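Local coordinates for protein quinone oxidoreductase (Escherichia coli, PDB 1QOR) that catalyses the one-electron reduction of quinones to semiquinones by NADPH, as a homodimer of the zinc-containing alcohol dehydrogenase family, at residues 3-8 and 305-310; 13-18 and 46-51; 38-43 and 300-305. All blocks are in the same frame, centred on the assembly; numbering follows the deposited sequence.

Interaction 1 of 3, residues 3-8 and 305-310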
loop_
_atom_site.group_PDB
_atom_site.type_symbol
_atom_site.label_atom_id
_atom_site.label_comp_id
_atom_site.label_asym_id
_atom_site.label_seq_id
_atom_site.Cartn_x
_atom_site.Cartn_y
_atom_site.Cartn_z
ATOM N N THR A 3 8.631 21.332 -36.447
ATOM C CA THR A 3 7.212 21.368 -36.123
ATOM C C THR A 3 7.033 20.704 -34.767
ATOM O O THR A 3 7.700 19.722 -34.475
ATOM C CB THR A 3 6.405 20.565 -37.108
ATOM O OG1 THR A 3 6.684 21.029 -38.433
ATOM C CG2 THR A 3 4.911 20.687 -36.820
ATOM N N ARG A 4 6.168 21.257 -33.928
ATOM C CA ARG A 4 5.891 20.691 -32.620
ATOM C C ARG A 4 4.388 20.818 -32.444
ATOM O O ARG A 4 3.723 21.580 -33.164
ATOM C CB ARG A 4 6.617 21.458 -31.497
ATOM C CG ARG A 4 5.906 22.758 -31.043
ATOM C CD ARG A 4 6.778 23.708 -30.209
ATOM N NE ARG A 4 7.260 23.127 -28.948
ATOM C CZ ARG A 4 6.674 23.272 -27.748
ATOM N NH1 ARG A 4 5.553 23.989 -27.609
ATOM N NH2 ARG A 4 7.226 22.707 -26.669
ATOM N N ILE A 5 3.838 20.011 -31.548
ATOM C CA ILE A 5 2.419 20.078 -31.252
ATOM C C ILE A 5 2.335 20.815 -29.932
ATOM O O ILE A 5 3.202 20.653 -29.059
ATOM C CB ILE A 5 1.789 18.672 -31.057
ATOM C CG1 ILE A 5 1.777 17.896 -32.375
ATOM C CG2 ILE A 5 0.388 18.791 -30.503
ATOM C CD1 ILE A 5 0.962 18.551 -33.477
ATOM N N GLU A 6 1.328 21.660 -29.790
ATOM C CA GLU A 6 1.156 22.343 -28.525
ATOM C C GLU A 6 -0.286 22.656 -28.258
ATOM O O GLU A 6 -1.132 22.511 -29.140
ATOM C CB GLU A 6 2.049 23.575 -28.420
ATOM C CG GLU A 6 1.709 24.689 -29.341
ATOM C CD GLU A 6 2.558 25.915 -29.047
ATOM O OE1 GLU A 6 3.816 25.771 -29.015
ATOM O OE2 GLU A 6 1.955 27.001 -28.849
ATOM N N PHE A 7 -0.589 22.888 -26.989
ATOM C CA PHE A 7 -1.949 23.220 -26.592
ATOM C C PHE A 7 -1.868 24.434 -25.642
ATOM O O PHE A 7 -0.900 24.599 -24.904
ATOM C CB PHE A 7 -2.711 21.989 -26.011
ATOM C CG PHE A 7 -2.150 21.456 -24.719
ATOM C CD1 PHE A 7 -1.021 20.630 -24.713
ATOM C CD2 PHE A 7 -2.752 21.778 -23.498
ATOM C CE1 PHE A 7 -0.497 20.128 -23.494
ATOM C CE2 PHE A 7 -2.250 21.295 -22.283
ATOM C CZ PHE A 7 -1.113 20.466 -22.285
ATOM N N HIS A 8 -2.831 25.335 -25.797
ATOM C CA HIS A 8 -2.926 26.590 -25.053
ATOM C C HIS A 8 -3.997 26.530 -23.964
ATOM O O HIS A 8 -4.114 27.464 -23.158
ATOM C CB HIS A 8 -3.262 27.746 -26.032
ATOM C CG HIS A 8 -2.164 28.062 -27.011
ATOM N ND1 HIS A 8 -1.812 29.355 -27.345
ATOM C CD2 HIS A 8 -1.339 27.255 -27.725
ATOM C CE1 HIS A 8 -0.820 29.332 -28.223
ATOM N NE2 HIS A 8 -0.515 28.069 -28.471
ATOM N N LYS A 305 1.470 15.786 -37.393
ATOM C CA LYS A 305 0.398 16.768 -37.444
ATOM C C LYS A 305 -0.989 16.196 -37.188
ATOM O O LYS A 305 -1.917 16.955 -36.956
ATOM C CB LYS A 305 0.441 17.559 -38.745
ATOM C CG LYS A 305 0.272 16.712 -40.017
ATOM C CD LYS A 305 -1.209 16.544 -40.406
ATOM C CE LYS A 305 -1.378 15.874 -41.786
ATOM N NZ LYS A 305 -2.812 15.447 -42.029
ATOM N N ASP A 306 -1.145 14.880 -37.222
ATOM C CA ASP A 306 -2.447 14.291 -36.931
ATOM C C ASP A 306 -2.537 13.753 -35.496
ATOM O O ASP A 306 -3.315 12.819 -35.198
ATOM C CB ASP A 306 -2.824 13.211 -37.953
ATOM C CG ASP A 306 -3.114 13.790 -39.343
ATOM O OD1 ASP A 306 -3.552 14.975 -39.428
ATOM O OD2 ASP A 306 -2.880 13.069 -40.355
ATOM N N ALA A 307 -1.759 14.382 -34.608
ATOM C CA ALA A 307 -1.743 14.029 -33.193
ATOM C C ALA A 307 -3.177 13.996 -32.621
ATOM O O ALA A 307 -3.513 13.114 -31.821
ATOM C CB ALA A 307 -0.851 14.969 -32.421
ATOM N N GLN A 308 -4.032 14.910 -33.074
ATOM C CA GLN A 308 -5.433 14.929 -32.639
ATOM C C GLN A 308 -6.196 13.608 -32.932
ATOM O O GLN A 308 -6.966 13.116 -32.091
ATOM C CB GLN A 308 -6.208 16.090 -33.281
ATOM C CG GLN A 308 -7.699 16.006 -32.931
ATOM C CD GLN A 308 -8.561 17.098 -33.571
ATOM O OE1 GLN A 308 -9.790 16.968 -33.602
ATOM N NE2 GLN A 308 -7.932 18.165 -34.084
ATOM N N ARG A 309 -6.043 13.068 -34.140
ATOM C CA ARG A 309 -6.716 11.805 -34.504
ATOM C C ARG A 309 -6.128 10.659 -33.671
ATOM O O ARG A 309 -6.851 9.759 -33.299
ATOM C CB ARG A 309 -6.521 11.485 -36.003
ATOM C CG ARG A 309 -7.391 10.320 -36.547
ATOM N N ALA A 310 -4.821 10.681 -33.410
ATOM C CA ALA A 310 -4.191 9.647 -32.595
ATOM C C ALA A 310 -4.843 9.585 -31.206
ATOM O O ALA A 310 -5.108 8.473 -30.685
ATOM C CB ALA A 310 -2.698 9.899 -32.461
#
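Ile5 and Ala307 carry this contact, each with its CB directed at the opposite segment. It lays the N-terminal strand 3-6, which pairs antiparallel with 17-20 in a two-stranded sheet, against the start of helix 307-315. A single branch of Ile5, CG1 with its CD1, does the touching. CG1, anti to the carbonyl carbon (chi1 -68°), rests 3.9 Å from Ala307 CB. A further bend at chi2 (-61°) carries CD1 along the same side, 4.2 Å from the Ala307 methyl and 4.4 Å from Lys305 CA. One short methyl is thus met by the flank of a longer branch, and the isoleucine also covers backbone at the turn before the helix. Beyond the two segments, Ile5 touches Ala18 on strand 17-20, while Ala307 packs on Leu325 of strand 324-326.

Polar groups stay away from this apolar seam. Lys305 turns its long chain away from the strand, and NZ forms a salt bridge with Asp306 OD1 at 2.7 Å, on the syn side, somewhat out of the carboxylate plane. Asp306 stands at the N-cap position, but its side chain makes no capping bond; its carbonyl O takes the amide of Ala310. On the strand, Glu6 is gripped by two neighbours. Arg4 NH1 reaches OE1 at 2.9 Å from above the carboxylate plane, with that oxygen lying in the guanidinium plane. His8 NE2 reaches OE2 at 2.7 Å along the anti lone pair, tilted from the imidazole plane.

No hydrogen bond or salt bridge crosses between the two segments. The join therefore rests on apolar contact, the fit of isoleucine against alanine, while Arg4-Glu6 and Lys305-Asp306 pair their charges locally, which probably lowers the cost of placing them close to a buried seam.

Interaction 2 of 3, residues 13-18 and 46-51; sequences PEVLQA and YIRSGL. With NDP (NADPH dihydro-nicotinamide-adenine-dinucleotide phosphate), chain D.
Pro13 and Arg48 bring the two backbones closest, with their CA atoms 7.7 Å apart, where a 3-10 turn leading toward strand 17-20 meets the last turn of helix 42-49. The turn is closed by Leu16 N bonding to Pro13 O. The helix ends in a Schellman motif at Gly50, whose positive phi would jam a CB against the carbonyl O of Ser49. This helix belongs to the GroES-like part of the alcohol dehydrogenase fold.

Between the segments, the contact is made by one arginine. Arg48 leaves the helix with CG anti to the backbone N (chi1 -170°), then bends at chi2 (-106°) and chi3 (-62°), which lays its guanidinium beneath Pro13. Pro13 N stands over one face of that group, 3.6 Å above its plane and offset toward the rim, while the ring carbon CG comes to 3.9 Å from NH2. The aliphatic stem is touched by two apolar residues: Val15 CG2 meets CG and CD, both at 3.8 Å, and the Leu16 side chain crosses it at about a right angle, its CD2 meeting Arg48 CG at 3.8 Å.

The charged end is satisfied outside the two segments, for NH2 makes a salt bridge with Glu315 of helix 307-315 and NH1 bonds to Gly11 O. Two residues earlier in the helix, Tyr46 reaches the cofactor instead. Its hydroxyl, which is also bonded to Asn240 N, donates to the ribose oxygen O2D of NADPH at 2.7 Å.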
loop_
_atom_site.group_PDB
_atom_site.type_symbol
_atom_site.label_atom_id
_atom_site.label_comp_id
_atom_site.label_asym_id
_atom_site.label_seq_id
_atom_site.Cartn_x
_atom_site.Cartn_y
_atom_site.Cartn_z
ATOM N N PRO A 13 -9.125 16.232 -27.585
ATOM C CA PRO A 13 -8.108 16.115 -28.640
ATOM C C PRO A 13 -8.034 17.348 -29.571
ATOM O O PRO A 13 -6.959 17.735 -30.056
ATOM C CB PRO A 13 -8.556 14.862 -29.385
ATOM C CG PRO A 13 -9.217 13.998 -28.263
ATOM C CD PRO A 13 -10.028 15.058 -27.568
ATOM N N GLU A 14 -9.186 17.957 -29.811
ATOM C CA GLU A 14 -9.260 19.132 -30.648
ATOM C C GLU A 14 -8.386 20.301 -30.173
ATOM O O GLU A 14 -8.088 21.174 -30.968
ATOM C CB GLU A 14 -10.695 19.590 -30.813
ATOM C CG GLU A 14 -11.254 20.306 -29.601
ATOM C CD GLU A 14 -11.573 19.385 -28.395
ATOM O OE1 GLU A 14 -11.634 18.132 -28.565
ATOM O OE2 GLU A 14 -11.770 19.933 -27.262
ATOM N N VAL A 15 -7.908 20.326 -28.933
ATOM C CA VAL A 15 -7.073 21.463 -28.527
ATOM C C VAL A 15 -5.635 21.337 -28.998
ATOM O O VAL A 15 -4.840 22.237 -28.784
ATOM C CB VAL A 15 -7.024 21.675 -26.993
ATOM C CG1 VAL A 15 -8.414 21.740 -26.424
ATOM C CG2 VAL A 15 -6.195 20.589 -26.301
ATOM N N LEU A 16 -5.263 20.229 -29.610
ATOM C CA LEU A 16 -3.867 20.089 -30.008
ATOM C C LEU A 16 -3.615 20.819 -31.324
ATOM O O LEU A 16 -4.410 20.683 -32.263
ATOM C CB LEU A 16 -3.492 18.599 -30.123
ATOM C CG LEU A 16 -3.481 17.755 -28.835
ATOM C CD1 LEU A 16 -3.203 16.328 -29.216
ATOM C CD2 LEU A 16 -2.442 18.259 -27.808
ATOM N N GLN A 17 -2.535 21.600 -31.400
ATOM C CA GLN A 17 -2.240 22.318 -32.637
ATOM C C GLN A 17 -0.778 22.261 -33.056
ATOM O O GLN A 17 0.123 22.345 -32.220
ATOM C CB GLN A 17 -2.751 23.772 -32.573
ATOM C CG GLN A 17 -2.035 24.713 -31.602
ATOM C CD GLN A 17 -2.679 26.129 -31.557
ATOM O OE1 GLN A 17 -2.035 27.148 -31.887
ATOM N NE2 GLN A 17 -3.946 26.188 -31.148
ATOM N N ALA A 18 -0.545 21.998 -34.342
ATOM C CA ALA A 18 0.815 21.936 -34.870
ATOM C C ALA A 18 1.305 23.374 -35.030
ATOM O O ALA A 18 0.518 24.264 -35.384
ATOM C CB ALA A 18 0.816 21.221 -36.192
ATOM N N TYR A 46 -3.719 12.668 -20.092
ATOM C CA TYR A 46 -3.985 13.209 -18.756
ATOM C C TYR A 46 -3.512 14.698 -18.724
ATOM O O TYR A 46 -4.173 15.593 -18.131
ATOM C CB TYR A 46 -3.204 12.444 -17.687
ATOM C CG TYR A 46 -3.500 10.967 -17.566
ATOM C CD1 TYR A 46 -4.730 10.426 -17.968
ATOM C CD2 TYR A 46 -2.517 10.088 -17.077
ATOM C CE1 TYR A 46 -4.962 9.033 -17.897
ATOM C CE2 TYR A 46 -2.735 8.704 -16.997
ATOM C CZ TYR A 46 -3.953 8.178 -17.411
ATOM O OH TYR A 46 -4.129 6.802 -17.375
ATOM N N ILE A 47 -2.345 14.934 -19.321
ATOM C CA ILE A 47 -1.767 16.254 -19.397
ATOM C C ILE A 47 -2.611 17.185 -20.281
ATOM O O ILE A 47 -3.026 18.270 -19.840
ATOM C CB ILE A 47 -0.310 16.124 -19.855
ATOM C CG1 ILE A 47 0.497 15.530 -18.714
ATOM C CG2 ILE A 47 0.299 17.457 -20.273
ATOM C CD1 ILE A 47 1.810 15.087 -19.178
ATOM N N ARG A 48 -2.972 16.717 -21.466
ATOM C CA ARG A 48 -3.790 17.499 -22.381
ATOM C C ARG A 48 -5.157 17.862 -21.773
ATOM O O ARG A 48 -5.633 18.978 -21.941
ATOM C CB ARG A 48 -4.007 16.687 -23.665
ATOM C CG ARG A 48 -4.639 17.425 -24.837
ATOM C CD ARG A 48 -6.053 16.992 -25.029
ATOM N NE ARG A 48 -6.116 15.591 -25.335
ATOM C CZ ARG A 48 -7.020 14.705 -24.909
ATOM N NH1 ARG A 48 -8.028 15.011 -24.121
ATOM N NH2 ARG A 48 -6.849 13.452 -25.250
ATOM N N SER A 49 -5.804 16.910 -21.095
ATOM C CA SER A 49 -7.132 17.124 -20.526
ATOM C C SER A 49 -7.107 17.920 -19.216
ATOM O O SER A 49 -8.138 18.439 -18.795
ATOM C CB SER A 49 -7.857 15.771 -20.306
ATOM O OG SER A 49 -7.328 15.110 -19.175
ATOM N N GLY A 50 -5.933 18.054 -18.607
ATOM C CA GLY A 50 -5.850 18.785 -17.373
ATOM C C GLY A 50 -5.851 17.952 -16.098
ATOM O O GLY A 50 -5.780 18.532 -15.015
ATOM N N LEU A 51 -5.923 16.619 -16.182
ATOM C CA LEU A 51 -5.876 15.789 -14.970
ATOM C C LEU A 51 -4.503 16.004 -14.355
ATOM O O LEU A 51 -4.389 16.021 -13.142
ATOM C CB LEU A 51 -6.084 14.305 -15.280
ATOM C CG LEU A 51 -6.130 13.287 -14.124
ATOM C CD1 LEU A 51 -7.344 13.525 -13.220
ATOM C CD2 LEU A 51 -6.233 11.890 -14.707
HETATM P PA NDP D . -3.332 1.466 -23.665
HETATM O O1A NDP D . -2.795 1.328 -25.043
HETATM O O2A NDP D . -3.264 0.292 -22.755
HETATM O O5B NDP D . -4.765 2.058 -23.688
HETATM C C5B NDP D . -5.606 2.081 -22.564
HETATM C C4B NDP D . -6.471 0.857 -22.586
HETATM O O4B NDP D . -7.046 0.881 -21.286
HETATM C C3B NDP D . -7.661 0.850 -23.555
HETATM O O3B NDP D . -7.223 0.387 -24.860
HETATM C C2B NDP D . -8.701 0.043 -22.791
HETATM O O2B NDP D . -8.578 -1.319 -23.182
HETATM C C1B NDP D . -8.330 0.273 -21.261
HETATM N N9A NDP D . -9.464 1.035 -20.716
HETATM C C8A NDP D . -10.347 0.638 -19.799
HETATM N N7A NDP D . -11.259 1.599 -19.601
HETATM C C5A NDP D . -10.902 2.568 -20.414
HETATM C C6A NDP D . -11.584 3.768 -20.574
HETATM N N6A NDP D . -12.686 4.071 -19.899
HETATM N N1A NDP D . -11.065 4.611 -21.468
HETATM C C2A NDP D . -9.942 4.332 -22.186
HETATM N N3A NDP D . -9.299 3.172 -22.028
HETATM C C4A NDP D . -9.785 2.262 -21.134
HETATM O O3 NDP D . -2.395 2.588 -23.040
HETATM P PN NDP D . -0.883 2.679 -22.587
HETATM O O1N NDP D . -0.133 1.397 -22.844
HETATM O O2N NDP D . -0.309 3.980 -23.098
HETATM O O5D NDP D . -1.125 2.847 -20.967
HETATM C C5D NDP D . -1.833 1.926 -20.149
HETATM C C4D NDP D . -2.050 2.478 -18.780
HETATM O O4D NDP D . -0.802 2.519 -18.051
HETATM C C3D NDP D . -2.602 3.899 -18.775
HETATM O O3D NDP D . -3.595 4.034 -17.753
HETATM C C2D NDP D . -1.335 4.722 -18.454
HETATM O O2D NDP D . -1.654 5.974 -17.899
HETATM C C1D NDP D . -0.611 3.865 -17.457
HETATM N N1N NDP D . 0.873 3.903 -17.344
HETATM C C2N NDP D . 1.452 4.013 -16.105
HETATM C C3N NDP D . 2.834 4.036 -16.024
HETATM C C7N NDP D . 3.530 4.118 -14.672
HETATM O O7N NDP D . 4.752 4.093 -14.586
HETATM N N7N NDP D . 2.718 4.208 -13.639
HETATM C C4N NDP D . 3.632 3.942 -17.152
HETATM C C5N NDP D . 3.023 3.828 -18.408
HETATM C C6N NDP D . 1.641 3.818 -18.488
HETATM P P2B NDP D . -9.887 -2.347 -23.131
HETATM O O1X NDP D . -9.306 -3.690 -23.342
HETATM O O2X NDP D . -10.473 -2.176 -21.795
HETATM O O3X NDP D . -10.752 -1.852 -24.219
#

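Interaction 3 of 3, residues 38-43 and 300-305. With NDP (NADPH dihydro-nicotinamide-adenine-dinucleotide phosphate), chain D.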
loop_
_atom_site.group_PDB
_atom_site.type_symbol
_atom_site.label_atom_id
_atom_site.label_comp_id
_atom_site.label_asym_id
_atom_site.label_seq_id
_atom_site.Cartn_x
_atom_site.Cartn_y
_atom_site.Cartn_z
ATOM N N ILE A 38 7.934 8.898 -32.716
ATOM C CA ILE A 38 7.466 9.466 -31.443
ATOM C C ILE A 38 6.425 8.544 -30.779
ATOM O O ILE A 38 5.417 8.194 -31.400
ATOM C CB ILE A 38 6.775 10.866 -31.717
ATOM C CG1 ILE A 38 7.754 11.804 -32.450
ATOM C CG2 ILE A 38 6.228 11.515 -30.402
ATOM C CD1 ILE A 38 7.099 13.061 -33.012
ATOM N N GLY A 39 6.641 8.199 -29.515
ATOM C CA GLY A 39 5.695 7.338 -28.845
ATOM C C GLY A 39 4.471 8.090 -28.367
ATOM O O GLY A 39 4.527 9.306 -28.121
ATOM N N ILE A 40 3.337 7.397 -28.330
ATOM C CA ILE A 40 2.093 7.951 -27.820
ATOM C C ILE A 40 1.864 7.192 -26.501
ATOM O O ILE A 40 2.072 5.963 -26.414
ATOM C CB ILE A 40 0.919 7.712 -28.790
ATOM C CG1 ILE A 40 1.186 8.498 -30.093
ATOM C CG2 ILE A 40 -0.446 8.086 -28.117
ATOM C CD1 ILE A 40 0.216 8.230 -31.195
ATOM N N ASN A 41 1.458 7.908 -25.469
ATOM C CA ASN A 41 1.274 7.271 -24.170
ATOM C C ASN A 41 0.006 7.795 -23.548
ATOM O O ASN A 41 -0.360 8.980 -23.748
ATOM C CB ASN A 41 2.493 7.519 -23.283
ATOM C CG ASN A 41 3.693 6.705 -23.720
ATOM O OD1 ASN A 41 3.753 5.501 -23.495
ATOM N ND2 ASN A 41 4.669 7.356 -24.335
ATOM N N PHE A 42 -0.666 6.944 -22.775
ATOM C CA PHE A 42 -1.920 7.386 -22.196
ATOM C C PHE A 42 -1.732 8.619 -21.294
ATOM O O PHE A 42 -2.598 9.481 -21.261
ATOM C CB PHE A 42 -2.661 6.244 -21.487
ATOM C CG PHE A 42 -4.158 6.350 -21.605
ATOM C CD1 PHE A 42 -4.884 7.203 -20.763
ATOM C CD2 PHE A 42 -4.830 5.649 -22.591
ATOM C CE1 PHE A 42 -6.245 7.351 -20.914
ATOM C CE2 PHE A 42 -6.203 5.778 -22.763
ATOM C CZ PHE A 42 -6.920 6.622 -21.940
ATOM N N ILE A 43 -0.601 8.735 -20.600
ATOM C CA ILE A 43 -0.377 9.922 -19.771
ATOM C C ILE A 43 -0.455 11.222 -20.630
ATOM O O ILE A 43 -0.847 12.284 -20.122
ATOM C CB ILE A 43 0.963 9.834 -18.997
ATOM C CG1 ILE A 43 1.110 11.007 -18.008
ATOM C CG2 ILE A 43 2.157 9.756 -19.972
ATOM C CD1 ILE A 43 2.335 10.874 -17.077
ATOM N N GLN A 300 -1.952 2.308 -36.950
ATOM C CA GLN A 300 -1.680 2.993 -35.694
ATOM C C GLN A 300 -0.450 3.889 -35.765
ATOM O O GLN A 300 0.165 4.197 -34.743
ATOM C CB GLN A 300 -1.632 1.993 -34.525
ATOM C CG GLN A 300 -3.038 1.531 -34.161
ATOM C CD GLN A 300 -3.148 0.633 -32.936
ATOM O OE1 GLN A 300 -4.181 0.001 -32.742
ATOM N NE2 GLN A 300 -2.135 0.626 -32.069
ATOM N N LYS A 301 -0.052 4.244 -36.983
ATOM C CA LYS A 301 1.076 5.173 -37.194
ATOM C C LYS A 301 0.394 6.385 -37.782
ATOM O O LYS A 301 -0.412 6.255 -38.695
ATOM C CB LYS A 301 2.107 4.656 -38.180
ATOM C CG LYS A 301 2.941 3.529 -37.663
ATOM C CD LYS A 301 3.895 3.044 -38.735
ATOM C CE LYS A 301 4.417 1.668 -38.364
ATOM N NZ LYS A 301 5.307 1.121 -39.412
ATOM N N TYR A 302 0.655 7.550 -37.210
ATOM C CA TYR A 302 0.011 8.768 -37.659
ATOM C C TYR A 302 1.043 9.844 -37.914
ATOM O O TYR A 302 2.109 9.863 -37.280
ATOM C CB TYR A 302 -0.926 9.284 -36.578
ATOM C CG TYR A 302 -1.849 8.252 -36.005
ATOM C CD1 TYR A 302 -1.449 7.446 -34.953
ATOM C CD2 TYR A 302 -3.148 8.124 -36.472
ATOM C CE1 TYR A 302 -2.334 6.533 -34.366
ATOM C CE2 TYR A 302 -4.037 7.215 -35.897
ATOM C CZ TYR A 302 -3.622 6.432 -34.849
ATOM O OH TYR A 302 -4.515 5.573 -34.262
ATOM N N PRO A 303 0.791 10.701 -38.922
ATOM C CA PRO A 303 1.757 11.786 -39.191
ATOM C C PRO A 303 1.777 12.654 -37.882
ATOM O O PRO A 303 0.751 12.747 -37.200
ATOM C CB PRO A 303 1.058 12.581 -40.313
ATOM C CG PRO A 303 0.079 11.596 -40.932
ATOM C CD PRO A 303 -0.401 10.770 -39.801
ATOM N N LEU A 304 2.896 13.273 -37.521
ATOM C CA LEU A 304 2.919 14.134 -36.322
ATOM C C LEU A 304 1.760 15.145 -36.266
ATOM O O LEU A 304 1.122 15.330 -35.221
ATOM C CB LEU A 304 4.236 14.914 -36.239
ATOM C CG LEU A 304 4.336 16.058 -35.209
ATOM C CD1 LEU A 304 3.953 15.579 -33.838
ATOM C CD2 LEU A 304 5.757 16.548 -35.142
ATOM N N LYS A 305 1.470 15.786 -37.393
ATOM C CA LYS A 305 0.398 16.768 -37.444
ATOM C C LYS A 305 -0.989 16.196 -37.188
ATOM O O LYS A 305 -1.917 16.955 -36.956
ATOM C CB LYS A 305 0.441 17.559 -38.745
ATOM C CG LYS A 305 0.272 16.712 -40.017
ATOM C CD LYS A 305 -1.209 16.544 -40.406
ATOM C CE LYS A 305 -1.378 15.874 -41.786
ATOM N NZ LYS A 305 -2.812 15.447 -42.029
HETATM P PA NDP D . -3.332 1.466 -23.665
HETATM O O1A NDP D . -2.795 1.328 -25.043
HETATM O O2A NDP D . -3.264 0.292 -22.755
HETATM O O5B NDP D . -4.765 2.058 -23.688
HETATM C C5B NDP D . -5.606 2.081 -22.564
HETATM C C4B NDP D . -6.471 0.857 -22.586
HETATM O O4B NDP D . -7.046 0.881 -21.286
HETATM C C3B NDP D . -7.661 0.850 -23.555
HETATM O O3B NDP D . -7.223 0.387 -24.860
HETATM C C2B NDP D . -8.701 0.043 -22.791
HETATM O O2B NDP D . -8.578 -1.319 -23.182
HETATM C C1B NDP D . -8.330 0.273 -21.261
HETATM N N9A NDP D . -9.464 1.035 -20.716
HETATM C C8A NDP D . -10.347 0.638 -19.799
HETATM N N7A NDP D . -11.259 1.599 -19.601
HETATM C C5A NDP D . -10.902 2.568 -20.414
HETATM C C6A NDP D . -11.584 3.768 -20.574
HETATM N N6A NDP D . -12.686 4.071 -19.899
HETATM N N1A NDP D . -11.065 4.611 -21.468
HETATM C C2A NDP D . -9.942 4.332 -22.186
HETATM N N3A NDP D . -9.299 3.172 -22.028
HETATM C C4A NDP D . -9.785 2.262 -21.134
HETATM O O3 NDP D . -2.395 2.588 -23.040
HETATM P PN NDP D . -0.883 2.679 -22.587
HETATM O O1N NDP D . -0.133 1.397 -22.844
HETATM O O2N NDP D . -0.309 3.980 -23.098
HETATM O O5D NDP D . -1.125 2.847 -20.967
HETATM C C5D NDP D . -1.833 1.926 -20.149
HETATM C C4D NDP D . -2.050 2.478 -18.780
HETATM O O4D NDP D . -0.802 2.519 -18.051
HETATM C C3D NDP D . -2.602 3.899 -18.775
HETATM O O3D NDP D . -3.595 4.034 -17.753
HETATM C C2D NDP D . -1.335 4.722 -18.454
HETATM O O2D NDP D . -1.654 5.974 -17.899
HETATM C C1D NDP D . -0.611 3.865 -17.457
HETATM N N1N NDP D . 0.873 3.903 -17.344
HETATM C C2N NDP D . 1.452 4.013 -16.105
HETATM C C3N NDP D . 2.834 4.036 -16.024
HETATM C C7N NDP D . 3.530 4.118 -14.672
HETATM O O7N NDP D . 4.752 4.093 -14.586
HETATM N N7N NDP D . 2.718 4.208 -13.639
HETATM C C4N NDP D . 3.632 3.942 -17.152
HETATM C C5N NDP D . 3.023 3.828 -18.408
HETATM C C6N NDP D . 1.641 3.818 -18.488
HETATM P P2B NDP D . -9.887 -2.347 -23.131
HETATM O O1X NDP D . -9.306 -3.690 -23.342
HETATM O O2X NDP D . -10.473 -2.176 -21.795
HETATM O O3X NDP D . -10.752 -1.852 -24.219
#
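Ile38 and Leu304 meet through their end methyls, CD1 to CD1 at 4.1 Å, and two residues along Ile40 sets its CD1 4.2 Å from CD1 of the Tyr302 ring. Isoleucine and tyrosine lie at about a right angle to each other. The extended chain of Ile40 (chi2 173°) is what brings its terminal methyl as far as the ring.

Around this first shell, strand 324-326 pairs with both 37-39 and 301-303, and its Leu325 touches all four contact residues. Helix 307-315 adds Ala310, which rests on both Ile40 and Tyr302. Further along, Asn41 is pinned by Glu64 through ND2 and by Lys124 through OD1, and its backbone N bonds to Asp44 OD2.

This held backbone presents Phe42 to NADPH. Phe42 N donates to phosphate oxygen O2N at 3.0 Å, with an N-H...O angle of 148°. Its side chain runs along the dinucleotide, CB 3.6 Å from C3D, CD2 3.7 Å from C5B and CZ 3.8 Å from adenine C2A. With an alanine here the adenosine half of NADPH would probably lose the ring packed on C5B and C2A and be freer to shift.

The chemistry thus divides: an oily, bond-free seam joins the segments, whereas polar bonds fix Asn41, next to the Phe42 amide that binds the anionic phosphate.

From the N terminus, strand 3-6 opens the longest loop, which interaction 1 closes only at the start of helix 307-315, near the end of the chain. Interactions 2 and 3 both fall within that span. Interaction 2 closes a short loop, from 13-18 to 46-51; interaction 3 starts inside it, at 38-43, and closes far beyond it at 300-305, so the two cross. They share helix 42-49, both touch NADPH, and strands 3-6 and 17-20 pair to link interactions 1 and 2. Lys305 belongs to interactions 1 and 3, where strand 301-303 leads into helix 307-315. Together they tie strand 301-303 and helix 307-315, late in the chain, to the N-terminal hairpin and the GroES-like core.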